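Local atomic coordinates of genome packaging NTPase B204 (Sulfolobus turreted icosahedral virus 2, PDB entry 4KFS), a protein that probably hydrolyses nucleoside triphosphates to power the packaging of the viral genome into its capsid. Residues D5-V10 and L153-Y158; E121-N126 and P145-Q150; D103-H108 and L133-Q138; K33-I38 and K93-T98; A87-S92 and A129-I134. All coordinates share one frame; numbering follows the deposited sequence.

Contact 1: D5-V10 and L153-Y158; sequences DIVVLV and LIIMFY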
# COMPACT_ATOMS: atom_id res chain seq x y z
N ASP A 5 0.46 -6.75 -7.94
CA ASP A 5 -0.72 -5.89 -7.87
C ASP A 5 -0.45 -4.62 -7.09
O ASP A 5 0.36 -4.62 -6.16
CB ASP A 5 -1.85 -6.62 -7.14
CG ASP A 5 -2.72 -7.42 -8.08
OD1 ASP A 5 -2.58 -7.24 -9.30
OD2 ASP A 5 -3.55 -8.21 -7.58
N ILE A 6 -1.15 -3.55 -7.45
CA ILE A 6 -1.21 -2.41 -6.55
C ILE A 6 -2.43 -2.52 -5.64
O ILE A 6 -3.58 -2.52 -6.11
CB ILE A 6 -1.28 -1.09 -7.29
CG1 ILE A 6 0.01 -0.89 -8.10
CG2 ILE A 6 -1.49 0.04 -6.29
CD1 ILE A 6 0.01 0.36 -8.97
N VAL A 7 -2.18 -2.60 -4.34
CA VAL A 7 -3.25 -2.66 -3.37
C VAL A 7 -3.26 -1.38 -2.55
O VAL A 7 -2.23 -0.99 -1.98
CB VAL A 7 -3.06 -3.85 -2.44
CG1 VAL A 7 -4.18 -3.91 -1.42
CG2 VAL A 7 -2.98 -5.15 -3.24
N VAL A 8 -4.41 -0.72 -2.49
CA VAL A 8 -4.55 0.47 -1.65
C VAL A 8 -5.49 0.19 -0.47
O VAL A 8 -6.58 -0.33 -0.66
CB VAL A 8 -5.08 1.67 -2.44
CG1 VAL A 8 -5.08 2.94 -1.55
CG2 VAL A 8 -4.25 1.87 -3.68
N LEU A 9 -5.02 0.51 0.73
CA LEU A 9 -5.77 0.32 1.97
C LEU A 9 -6.19 1.68 2.51
O LEU A 9 -5.36 2.57 2.69
CB LEU A 9 -4.90 -0.36 3.02
CG LEU A 9 -4.79 -1.89 3.00
CD1 LEU A 9 -3.99 -2.35 1.80
CD2 LEU A 9 -4.16 -2.39 4.29
N VAL A 10 -7.47 1.83 2.79
CA VAL A 10 -7.98 3.08 3.32
C VAL A 10 -8.81 2.83 4.58
O VAL A 10 -9.80 2.10 4.55
CB VAL A 10 -8.85 3.82 2.29
CG1 VAL A 10 -9.21 5.22 2.80
CG2 VAL A 10 -8.12 3.92 0.95
N LEU A 153 -6.52 -3.44 -6.60
CA LEU A 153 -7.46 -3.73 -5.52
C LEU A 153 -7.50 -2.55 -4.56
O LEU A 153 -6.46 -2.00 -4.21
CB LEU A 153 -7.01 -4.97 -4.75
CG LEU A 153 -7.10 -6.35 -5.40
CD1 LEU A 153 -6.49 -7.38 -4.47
CD2 LEU A 153 -8.55 -6.70 -5.73
N ILE A 154 -8.69 -2.16 -4.15
CA ILE A 154 -8.84 -1.09 -3.18
C ILE A 154 -9.64 -1.63 -1.99
O ILE A 154 -10.74 -2.14 -2.15
CB ILE A 154 -9.54 0.14 -3.81
CG1 ILE A 154 -8.72 0.67 -4.99
CG2 ILE A 154 -9.73 1.25 -2.77
CD1 ILE A 154 -9.50 1.69 -5.87
N ILE A 155 -9.05 -1.51 -0.81
CA ILE A 155 -9.66 -2.01 0.41
C ILE A 155 -10.06 -0.83 1.28
O ILE A 155 -9.27 0.07 1.50
CB ILE A 155 -8.66 -2.89 1.18
CG1 ILE A 155 -8.38 -4.18 0.38
CG2 ILE A 155 -9.17 -3.19 2.58
CD1 ILE A 155 -7.41 -5.14 1.08
N MET A 156 -11.30 -0.82 1.75
CA MET A 156 -11.79 0.29 2.54
C MET A 156 -12.54 -0.18 3.79
O MET A 156 -13.38 -1.09 3.74
CB MET A 156 -12.69 1.20 1.68
CG MET A 156 -11.95 1.90 0.51
SD MET A 156 -13.11 2.73 -0.62
CE MET A 156 -13.56 1.37 -1.69
N PHE A 157 -12.23 0.45 4.92
CA PHE A 157 -12.96 0.23 6.16
C PHE A 157 -14.09 1.26 6.29
O PHE A 157 -14.25 2.12 5.43
CB PHE A 157 -11.98 0.30 7.34
CG PHE A 157 -11.02 -0.86 7.39
CD1 PHE A 157 -11.28 -1.95 8.21
CD2 PHE A 157 -9.88 -0.88 6.60
CE1 PHE A 157 -10.41 -3.04 8.25
CE2 PHE A 157 -9.00 -1.96 6.64
CZ PHE A 157 -9.27 -3.03 7.46
N TYR A 158 -14.90 1.15 7.34
CA TYR A 158 -16.09 1.99 7.47
C TYR A 158 -15.80 3.50 7.31
O TYR A 158 -14.77 4.00 7.77
CB TYR A 158 -16.80 1.71 8.81
CG TYR A 158 -17.72 2.82 9.24
CD1 TYR A 158 -19.04 2.86 8.82
CD2 TYR A 158 -17.26 3.85 10.04
CE1 TYR A 158 -19.88 3.89 9.20
CE2 TYR A 158 -18.07 4.88 10.42
CZ TYR A 158 -19.38 4.90 10.00
OH TYR A 158 -20.18 5.96 10.39
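I155 reaches V8, L9 and V7 in turn along its side chain. Its CB lies 3.8 Å from V8 O and borders CG of L9. CG1 stands beside the backbone N (chi1 -67°), and from there the extended chain carries CD1 back along the strand to CG1 of V7, 4.3 Å away. On the other face of the sheet CB of V10 touches M156 CG at 4.1 Å. The two strands run parallel, 13° apart with axes 4.8 Å from each other, and five backbone hydrogen bonds alternate between them. The straightest is I155 N to V8 O at 2.7 Å (179° at the hydrogen); V10 N to I155 O, at 2.8 Å, is the most bent. V10 O then accepts F157 N at 3.0 Å and also lies in plane at the edge of the F157 ring. L20 and F25 of helix 17-31 cover I155. Strand 6-10, parallel within the central sheet, leads into that helix through a probable Walker A loop, the pattern of P-loop NTPases.

Contact 2: E121-N126 and P145-Q150; sequences EALHAN and PIVYKQ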
# COMPACT_ATOMS: atom_id res chain seq x y z
N GLU A 121 6.33 5.61 -12.59
CA GLU A 121 6.66 4.20 -12.81
C GLU A 121 5.99 3.32 -11.76
O GLU A 121 5.44 2.25 -12.06
CB GLU A 121 8.19 3.98 -12.83
CG GLU A 121 8.59 2.54 -13.15
CD GLU A 121 10.06 2.37 -13.51
OE1 GLU A 121 10.93 2.90 -12.78
OE2 GLU A 121 10.35 1.68 -14.51
N ALA A 122 6.02 3.77 -10.51
CA ALA A 122 5.42 3.00 -9.43
C ALA A 122 3.94 2.73 -9.67
O ALA A 122 3.46 1.65 -9.35
CB ALA A 122 5.66 3.68 -8.08
N LEU A 123 3.22 3.71 -10.23
CA LEU A 123 1.77 3.58 -10.44
C LEU A 123 1.40 2.94 -11.77
O LEU A 123 0.33 2.38 -11.90
CB LEU A 123 1.08 4.95 -10.34
CG LEU A 123 1.15 5.68 -8.99
CD1 LEU A 123 0.33 6.95 -9.04
CD2 LEU A 123 0.63 4.78 -7.90
N HIS A 124 2.27 3.02 -12.77
CA HIS A 124 1.89 2.56 -14.10
C HIS A 124 2.71 1.41 -14.66
O HIS A 124 2.27 0.73 -15.58
CB HIS A 124 1.94 3.72 -15.10
CG HIS A 124 1.00 4.83 -14.78
ND1 HIS A 124 1.36 5.88 -13.95
CD2 HIS A 124 -0.27 5.07 -15.16
CE1 HIS A 124 0.34 6.71 -13.84
NE2 HIS A 124 -0.66 6.25 -14.57
N ALA A 125 3.92 1.22 -14.14
CA ALA A 125 4.82 0.24 -14.72
C ALA A 125 5.34 -0.73 -13.68
O ALA A 125 6.40 -1.31 -13.85
CB ALA A 125 5.98 0.95 -15.43
N ASN A 126 4.59 -0.90 -12.60
CA ASN A 126 5.13 -1.61 -11.46
C ASN A 126 5.38 -3.08 -11.79
O ASN A 126 6.32 -3.68 -11.28
CB ASN A 126 4.23 -1.43 -10.24
CG ASN A 126 2.91 -2.11 -10.40
OD1 ASN A 126 2.03 -1.62 -11.11
ND2 ASN A 126 2.76 -3.27 -9.77
N PRO A 145 -5.97 11.20 -6.72
CA PRO A 145 -7.03 10.40 -7.33
C PRO A 145 -6.47 9.34 -8.27
O PRO A 145 -7.04 8.27 -8.42
CB PRO A 145 -7.82 11.44 -8.14
CG PRO A 145 -7.61 12.72 -7.41
CD PRO A 145 -6.25 12.65 -6.78
N ILE A 146 -5.32 9.65 -8.87
CA ILE A 146 -4.69 8.77 -9.83
C ILE A 146 -4.28 7.43 -9.23
O ILE A 146 -4.23 6.40 -9.92
CB ILE A 146 -3.50 9.51 -10.49
CG1 ILE A 146 -4.01 10.23 -11.72
CG2 ILE A 146 -2.40 8.56 -10.88
CD1 ILE A 146 -5.02 9.40 -12.43
N VAL A 147 -4.00 7.43 -7.93
CA VAL A 147 -3.62 6.19 -7.27
C VAL A 147 -4.76 5.18 -7.36
O VAL A 147 -4.53 4.00 -7.62
CB VAL A 147 -3.24 6.43 -5.79
CG1 VAL A 147 -3.08 5.10 -5.06
CG2 VAL A 147 -1.97 7.23 -5.71
N TYR A 148 -5.99 5.65 -7.15
CA TYR A 148 -7.17 4.78 -7.18
C TYR A 148 -7.48 4.29 -8.58
O TYR A 148 -7.94 3.16 -8.76
CB TYR A 148 -8.39 5.49 -6.59
CG TYR A 148 -8.12 5.97 -5.19
CD1 TYR A 148 -7.95 5.06 -4.15
CD2 TYR A 148 -7.99 7.32 -4.90
CE1 TYR A 148 -7.68 5.48 -2.86
CE2 TYR A 148 -7.71 7.75 -3.60
CZ TYR A 148 -7.56 6.81 -2.59
OH TYR A 148 -7.30 7.23 -1.31
N LYS A 149 -7.20 5.13 -9.58
CA LYS A 149 -7.43 4.72 -10.97
C LYS A 149 -6.45 3.62 -11.36
O LYS A 149 -6.78 2.74 -12.16
CB LYS A 149 -7.32 5.92 -11.93
CG LYS A 149 -8.23 7.11 -11.58
CD LYS A 149 -9.72 6.72 -11.51
CE LYS A 149 -10.40 6.79 -12.87
NZ LYS A 149 -11.87 6.99 -12.73
N GLN A 150 -5.25 3.67 -10.80
CA GLN A 150 -4.21 2.71 -11.16
C GLN A 150 -4.17 1.47 -10.28
O GLN A 150 -3.48 0.51 -10.59
CB GLN A 150 -2.84 3.40 -11.18
CG GLN A 150 -2.72 4.43 -12.30
CD GLN A 150 -3.04 3.83 -13.65
OE1 GLN A 150 -2.48 2.80 -14.04
NE2 GLN A 150 -3.95 4.46 -14.37
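H124 and Q150 cross at about a right angle, with the imidazole and amide planes 31° apart and Q150 OE1 oblique to the ring. Q150 CD comes within 3.4 Å of H124 CD2, while its CG sits 3.6 Å from H124 NE2. The glutamine gets there by a bend at chi2 (-55°) that folds the amide back towards the histidine. On the far side of that ring, ND1 is held by a hydrogen bond to D120 O, one turn earlier in its own helix, which limits rotation of the imidazole. Q150 CB meanwhile packs 3.4 Å from L123 O near the end of the helix. Deeper in, L123 points at the other helix and splits its contacts: CD1 touches I146 CG2 at 3.7 Å, and V147 CG2, approached at about a right angle, at 4.1 Å. F109 lies against both L123 and V147, adding to this apolar patch. No hydrogen bond spans the two segments, so van der Waals contact carries the join. V147 rests on V8 and N126 on I6; helix 145-150 and the residues that follow helix 117-124 thus cover one face of the central sheet, the layered alpha/beta arrangement of P-loop NTPases.

Contact 3: D103-H108 and L133-Q138; sequences DEAYYH and LILSTQ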
# COMPACT_ATOMS: atom_id res chain seq x y z
N ASP A 103 3.36 2.34 4.49
CA ASP A 103 2.28 2.56 5.47
C ASP A 103 1.72 3.99 5.57
O ASP A 103 0.57 4.18 5.95
CB ASP A 103 2.61 1.97 6.86
CG ASP A 103 3.85 2.58 7.49
OD1 ASP A 103 4.26 3.69 7.07
OD2 ASP A 103 4.42 1.96 8.42
N GLU A 104 2.52 5.00 5.24
CA GLU A 104 1.97 6.36 5.19
C GLU A 104 2.13 6.89 3.78
O GLU A 104 3.01 7.70 3.49
CB GLU A 104 2.62 7.27 6.23
CG GLU A 104 2.57 6.68 7.65
CD GLU A 104 2.88 7.68 8.75
OE1 GLU A 104 2.90 8.89 8.47
OE2 GLU A 104 3.12 7.25 9.90
N ALA A 105 1.29 6.38 2.88
CA ALA A 105 1.45 6.59 1.45
C ALA A 105 1.34 8.05 1.04
O ALA A 105 1.85 8.43 -0.01
CB ALA A 105 0.46 5.75 0.67
N TYR A 106 0.68 8.86 1.85
CA TYR A 106 0.54 10.28 1.52
C TYR A 106 1.89 11.02 1.57
O TYR A 106 2.00 12.15 1.07
CB TYR A 106 -0.51 10.96 2.41
CG TYR A 106 -0.40 10.64 3.88
CD1 TYR A 106 0.39 11.42 4.72
CD2 TYR A 106 -1.07 9.55 4.43
CE1 TYR A 106 0.50 11.13 6.07
CE2 TYR A 106 -0.97 9.25 5.78
CZ TYR A 106 -0.18 10.05 6.59
OH TYR A 106 -0.07 9.76 7.93
N TYR A 107 2.91 10.41 2.16
CA TYR A 107 4.25 10.99 2.09
C TYR A 107 4.74 11.05 0.66
O TYR A 107 5.43 11.99 0.26
CB TYR A 107 5.25 10.18 2.91
CG TYR A 107 5.22 10.44 4.39
CD1 TYR A 107 6.36 10.78 5.09
CD2 TYR A 107 4.03 10.34 5.10
CE1 TYR A 107 6.33 11.02 6.44
CE2 TYR A 107 3.99 10.58 6.44
CZ TYR A 107 5.13 10.91 7.12
OH TYR A 107 5.06 11.14 8.47
N HIS A 108 4.40 10.04 -0.13
CA HIS A 108 4.93 9.95 -1.48
C HIS A 108 3.90 10.19 -2.57
O HIS A 108 4.25 10.56 -3.69
CB HIS A 108 5.60 8.59 -1.69
CG HIS A 108 6.64 8.28 -0.66
ND1 HIS A 108 7.72 9.10 -0.43
CD2 HIS A 108 6.76 7.24 0.21
CE1 HIS A 108 8.46 8.58 0.53
NE2 HIS A 108 7.90 7.45 0.94
N LEU A 133 2.73 -3.10 -4.99
CA LEU A 133 2.61 -2.03 -4.01
C LEU A 133 1.44 -2.28 -3.07
O LEU A 133 0.35 -2.66 -3.50
CB LEU A 133 2.37 -0.68 -4.68
CG LEU A 133 3.47 0.07 -5.42
CD1 LEU A 133 2.80 1.24 -6.14
CD2 LEU A 133 4.54 0.60 -4.47
N ILE A 134 1.69 -2.08 -1.78
CA ILE A 134 0.62 -1.97 -0.81
C ILE A 134 0.73 -0.58 -0.18
O ILE A 134 1.72 -0.27 0.51
CB ILE A 134 0.72 -3.07 0.26
CG1 ILE A 134 0.51 -4.45 -0.38
CG2 ILE A 134 -0.28 -2.81 1.36
CD1 ILE A 134 0.69 -5.62 0.59
N LEU A 135 -0.26 0.26 -0.45
CA LEU A 135 -0.25 1.63 0.02
C LEU A 135 -1.36 1.80 1.04
O LEU A 135 -2.50 1.42 0.78
CB LEU A 135 -0.52 2.60 -1.13
CG LEU A 135 0.38 2.60 -2.37
CD1 LEU A 135 -0.03 3.75 -3.28
CD2 LEU A 135 1.85 2.70 -1.98
N SER A 136 -1.06 2.37 2.21
CA SER A 136 -2.15 2.60 3.16
C SER A 136 -2.27 4.08 3.49
O SER A 136 -1.28 4.82 3.45
CB SER A 136 -2.03 1.74 4.43
OG SER A 136 -1.05 2.25 5.32
N THR A 137 -3.50 4.50 3.76
CA THR A 137 -3.76 5.88 4.11
C THR A 137 -4.97 5.98 5.02
O THR A 137 -5.79 5.07 5.07
CB THR A 137 -3.96 6.76 2.86
OG1 THR A 137 -4.28 8.10 3.26
CG2 THR A 137 -5.07 6.22 1.97
N GLN A 138 -5.07 7.10 5.73
CA GLN A 138 -6.14 7.33 6.68
C GLN A 138 -7.45 7.70 5.99
O GLN A 138 -8.48 7.11 6.27
CB GLN A 138 -5.74 8.44 7.65
CG GLN A 138 -4.47 8.11 8.44
CD GLN A 138 -4.65 6.86 9.28
OE1 GLN A 138 -3.87 5.91 9.19
NE2 GLN A 138 -5.70 6.85 10.09
O HOH W 1 -1.54 5.32 7.29
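Y106 and T137 meet obliquely, ring atom CD2 lying 3.7 Å from OG1. One face of the tyrosine ring is backed by its own chain, with E104 C standing 4.2 Å above the plane and displaced toward the rim. The H108 ring carries Y107 CB over its centre at a height of 4.1 Å; its NE2 binds the zinc ion together with D39, H41 and D73, so this turn is also fixed by metal. The polar part of the contact centres on D103 O, which takes two donors. S136 OG gives it a hydrogen bond of 2.6 Å, arriving at a C=O angle of 113° and tilted 28° from the carbonyl plane. The serine torsion (chi1 77°) sets OG between its backbone N and carbonyl carbon, where it faces D103. A water donates to D103 O at 2.7 Å and to Q138 OE1 at 3.1 Å, and Q138 OE1 also bonds K17 NZ. A105 N in turn bonds S136 O at 3.1 Å, the donor nearly on the carbonyl axis, and A105 CB packs on L135 CB. An Asp-Glu pair directly after hydrophobic strand 98-102, beside the end of strand 131-137 and the probable Walker A lysine K17, is consistent with the Walker B region of a P-loop NTPase.

Contact 4: K33-I38 and K93-T98; sequences KISYII and KKYGTT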
# COMPACT_ATOMS: atom_id res chain seq x y z
N LYS A 33 6.75 -17.25 0.01
CA LYS A 33 8.11 -16.82 -0.27
C LYS A 33 8.14 -15.66 -1.25
O LYS A 33 8.95 -15.62 -2.17
CB LYS A 33 8.98 -17.98 -0.78
N ILE A 34 7.23 -14.71 -1.05
CA ILE A 34 7.31 -13.45 -1.77
C ILE A 34 8.04 -12.48 -0.88
O ILE A 34 7.68 -12.27 0.28
CB ILE A 34 5.94 -12.89 -2.12
CG1 ILE A 34 5.12 -13.93 -2.87
CG2 ILE A 34 6.10 -11.60 -2.95
CD1 ILE A 34 3.73 -13.47 -3.20
N SER A 35 9.10 -11.91 -1.43
CA SER A 35 9.94 -10.97 -0.73
C SER A 35 9.18 -9.66 -0.56
O SER A 35 8.31 -9.33 -1.36
CB SER A 35 11.21 -10.73 -1.56
OG SER A 35 11.90 -9.59 -1.11
N TYR A 36 9.50 -8.92 0.50
CA TYR A 36 8.90 -7.59 0.65
C TYR A 36 9.86 -6.56 1.24
O TYR A 36 10.84 -6.91 1.91
CB TYR A 36 7.58 -7.63 1.45
CG TYR A 36 7.70 -8.24 2.82
CD1 TYR A 36 8.38 -7.58 3.84
CD2 TYR A 36 7.14 -9.48 3.10
CE1 TYR A 36 8.51 -8.12 5.09
CE2 TYR A 36 7.25 -10.04 4.38
CZ TYR A 36 7.95 -9.34 5.36
OH TYR A 36 8.09 -9.86 6.63
N ILE A 37 9.56 -5.30 0.95
CA ILE A 37 10.29 -4.15 1.46
C ILE A 37 9.27 -3.24 2.14
O ILE A 37 8.29 -2.83 1.51
CB ILE A 37 10.98 -3.35 0.32
CG1 ILE A 37 11.96 -4.23 -0.47
CG2 ILE A 37 11.70 -2.10 0.86
CD1 ILE A 37 12.52 -3.54 -1.69
N ILE A 38 9.48 -2.93 3.41
CA ILE A 38 8.59 -2.05 4.14
C ILE A 38 9.17 -0.66 4.32
O ILE A 38 10.22 -0.46 4.93
CB ILE A 38 8.17 -2.63 5.50
CG1 ILE A 38 7.65 -4.06 5.31
CG2 ILE A 38 7.12 -1.75 6.16
CD1 ILE A 38 7.20 -4.72 6.58
N LYS A 93 15.28 -7.67 -8.90
CA LYS A 93 16.09 -8.37 -9.89
C LYS A 93 16.73 -9.57 -9.21
O LYS A 93 16.90 -10.63 -9.82
CB LYS A 93 17.15 -7.45 -10.47
CG LYS A 93 16.59 -6.31 -11.30
CD LYS A 93 15.85 -6.84 -12.52
CE LYS A 93 15.32 -5.71 -13.41
NZ LYS A 93 16.40 -4.79 -13.90
N LYS A 94 17.07 -9.39 -7.94
CA LYS A 94 17.72 -10.43 -7.16
C LYS A 94 16.71 -11.44 -6.62
O LYS A 94 16.91 -12.65 -6.70
CB LYS A 94 18.49 -9.80 -6.00
CG LYS A 94 19.23 -10.81 -5.13
CD LYS A 94 20.09 -10.14 -4.06
CE LYS A 94 20.86 -11.19 -3.25
NZ LYS A 94 21.64 -10.60 -2.12
N TYR A 95 15.62 -10.93 -6.07
CA TYR A 95 14.67 -11.77 -5.36
C TYR A 95 13.40 -12.10 -6.14
O TYR A 95 12.55 -12.83 -5.64
CB TYR A 95 14.31 -11.13 -4.03
CG TYR A 95 15.41 -11.26 -3.02
CD1 TYR A 95 16.18 -10.17 -2.65
CD2 TYR A 95 15.69 -12.49 -2.44
CE1 TYR A 95 17.19 -10.30 -1.72
CE2 TYR A 95 16.69 -12.63 -1.51
CZ TYR A 95 17.44 -11.54 -1.16
OH TYR A 95 18.43 -11.69 -0.23
N GLY A 96 13.27 -11.58 -7.35
CA GLY A 96 12.03 -11.77 -8.08
C GLY A 96 10.96 -10.87 -7.52
O GLY A 96 11.25 -9.99 -6.71
N THR A 97 9.71 -11.11 -7.92
CA THR A 97 8.63 -10.18 -7.62
C THR A 97 8.55 -9.88 -6.13
O THR A 97 8.58 -10.77 -5.29
CB THR A 97 7.29 -10.67 -8.19
OG1 THR A 97 7.50 -11.10 -9.54
CG2 THR A 97 6.25 -9.54 -8.19
N THR A 98 8.51 -8.59 -5.83
CA THR A 98 8.67 -8.09 -4.48
C THR A 98 7.56 -7.10 -4.22
O THR A 98 7.18 -6.33 -5.11
CB THR A 98 10.04 -7.37 -4.34
OG1 THR A 98 11.10 -8.32 -4.47
CG2 THR A 98 10.17 -6.65 -2.99
O HOH W 2 10.15 -12.55 -4.20
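Y95, ending its helix, brings CB to within 4.0 Å of S35 CB, while its ring goes elsewhere, OH bonding S65 O. Y95 O accepts a hydrogen bond of 2.8 Å from a water. G96 follows with positive phi, turning the chain out of the helix, and its carbonyl O takes the hydroxyl OG1 of T98 at 2.8 Å. Next, T97 O receives the second proton of the same water at 2.6 Å and lies 3.5 Å from CG2 of I34. The water accepts in its turn from S35 N at 3.0 Å. T98 CA makes a CH...O contact of 3.4 Å with S35 O, and chi1 of -67° sets OG1 beside the backbone N and CG2 anti to it, touching I37 CG1 at 3.9 Å. S35 OG is occupied by Q67 O and H91 NE2. No direct hydrogen bond joins the two segments; one water with three partners stands in, satisfying an amide and two carbonyls where strands 35-40 and 98-102 begin to pair.

Contact 5: A87-S92 and A129-I134; sequences ASKLHS and AGLGLI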
# COMPACT_ATOMS: atom_id res chain seq x y z
N ALA A 87 16.49 1.39 -5.55
CA ALA A 87 16.98 0.27 -4.74
C ALA A 87 16.04 -0.92 -4.81
O ALA A 87 16.46 -2.09 -4.84
CB ALA A 87 17.16 0.70 -3.29
N SER A 88 14.74 -0.63 -4.83
CA SER A 88 13.74 -1.69 -4.79
C SER A 88 13.73 -2.43 -6.12
O SER A 88 13.53 -3.65 -6.15
CB SER A 88 12.37 -1.13 -4.45
OG SER A 88 12.35 -0.62 -3.12
N LYS A 89 13.96 -1.71 -7.21
CA LYS A 89 14.03 -2.36 -8.52
C LYS A 89 15.20 -3.36 -8.58
O LYS A 89 15.07 -4.45 -9.15
CB LYS A 89 14.11 -1.34 -9.65
CG LYS A 89 12.77 -0.62 -9.90
CD LYS A 89 12.75 0.12 -11.24
CE LYS A 89 13.62 1.37 -11.20
NZ LYS A 89 13.51 2.17 -12.47
N LEU A 90 16.32 -2.98 -7.98
CA LEU A 90 17.50 -3.85 -7.95
C LEU A 90 17.24 -5.03 -7.03
O LEU A 90 17.65 -6.15 -7.30
CB LEU A 90 18.72 -3.05 -7.52
CG LEU A 90 19.10 -2.03 -8.60
CD1 LEU A 90 20.01 -0.93 -8.07
CD2 LEU A 90 19.73 -2.72 -9.79
N HIS A 91 16.52 -4.76 -5.94
CA HIS A 91 16.09 -5.82 -5.04
C HIS A 91 15.28 -6.91 -5.77
O HIS A 91 15.53 -8.10 -5.58
CB HIS A 91 15.28 -5.23 -3.89
CG HIS A 91 14.65 -6.27 -3.01
ND1 HIS A 91 15.09 -6.52 -1.73
CD2 HIS A 91 13.61 -7.11 -3.23
CE1 HIS A 91 14.35 -7.49 -1.20
NE2 HIS A 91 13.45 -7.86 -2.09
N SER A 92 14.31 -6.51 -6.59
CA SER A 92 13.48 -7.50 -7.27
C SER A 92 14.18 -8.22 -8.41
O SER A 92 13.74 -9.27 -8.85
CB SER A 92 12.14 -6.91 -7.74
OG SER A 92 12.33 -5.92 -8.72
N ALA A 129 8.56 -3.42 -13.51
CA ALA A 129 9.64 -3.20 -12.55
C ALA A 129 9.79 -4.35 -11.56
O ALA A 129 10.73 -4.35 -10.76
CB ALA A 129 9.44 -1.90 -11.80
N GLY A 130 8.86 -5.31 -11.60
CA GLY A 130 8.89 -6.45 -10.70
C GLY A 130 8.48 -6.14 -9.27
O GLY A 130 8.93 -6.81 -8.32
N LEU A 131 7.62 -5.13 -9.10
CA LEU A 131 7.30 -4.62 -7.78
C LEU A 131 5.80 -4.42 -7.57
O LEU A 131 5.19 -3.59 -8.22
CB LEU A 131 8.01 -3.29 -7.52
CG LEU A 131 9.54 -3.31 -7.39
CD1 LEU A 131 10.08 -1.90 -7.38
CD2 LEU A 131 9.94 -4.01 -6.11
N GLY A 132 5.22 -5.17 -6.64
CA GLY A 132 3.87 -4.88 -6.19
C GLY A 132 3.89 -3.70 -5.23
O GLY A 132 4.95 -3.33 -4.72
N LEU A 133 2.73 -3.10 -4.99
CA LEU A 133 2.61 -2.03 -4.01
C LEU A 133 1.44 -2.28 -3.07
O LEU A 133 0.35 -2.66 -3.50
CB LEU A 133 2.37 -0.68 -4.68
CG LEU A 133 3.47 0.07 -5.42
CD1 LEU A 133 2.80 1.24 -6.14
CD2 LEU A 133 4.54 0.60 -4.47
N ILE A 134 1.69 -2.08 -1.78
CA ILE A 134 0.62 -1.97 -0.81
C ILE A 134 0.73 -0.58 -0.18
O ILE A 134 1.72 -0.27 0.51
CB ILE A 134 0.72 -3.07 0.26
CG1 ILE A 134 0.51 -4.45 -0.38
CG2 ILE A 134 -0.28 -2.81 1.36
CD1 ILE A 134 0.69 -5.62 0.59
O HOH W 3 13.10 -4.55 -11.32
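L131 wedges its two methyls against the last turns of helix 80-95, which crosses strand 131-134 at 125° with axes 9.9 Å apart; this is the helix-on-sheet layer of an alpha/beta fold, the helix joining the parallel strands 68-72 and 98-102. CD1 of the leucine touches S88 CB at 3.8 Å and borders CG of K89, whose chain crosses it at about a right angle. CD2 lies instead against the helix backbone, 3.6 Å from S88 O, and meets S92 CB at 4.0 Å. Beside this pair, A129 CB packs on K89 CD at 3.9 Å. G130, with positive phi, makes the turn from A129 into the strand and presents its carbonyl O to S92 CB at 3.3 Å. The aliphatic stem of K89 bends at chi3 (-72°) and sends NZ away to a salt bridge with E121, so the lysine is held at both its middle and its tip. In the next shell, W85 of the same helix lies against both A129 and L131, and N126 ND2 bonds L131 O, fixing the start of the strand. S92 OG, set between its backbone N and carbonyl carbon (chi1 65°), has more than one possible acceptor for its single proton, among them A129 O across the contact at 3.0 Å and K89 O in its own helix at 3.1 Å.

In the fold
From the N terminus, strand 6-10 opens the widest loop, which contact 1 closes at strand 153-156; the other four contacts lie within it. Contact 4 opens at strand 35-40 and closes at the end of helix 80-95 and the start of strand 98-102, by which point contact 5 has already opened on that helix, so the two cross. Contact 3 starts at 103-108 and contact 2 at 121-126. Contacts 5 and 3 then close on the same strand 131-137, sharing L133 and I134, and contact 2, crossing both, closes last of the three at helix 145-150. Strand 131-137, hydrogen-bonded beside strand 6-10, links contacts 3 and 5 to contact 1 and, flanked in sequence by helices 117-124 and 145-150, to contact 2.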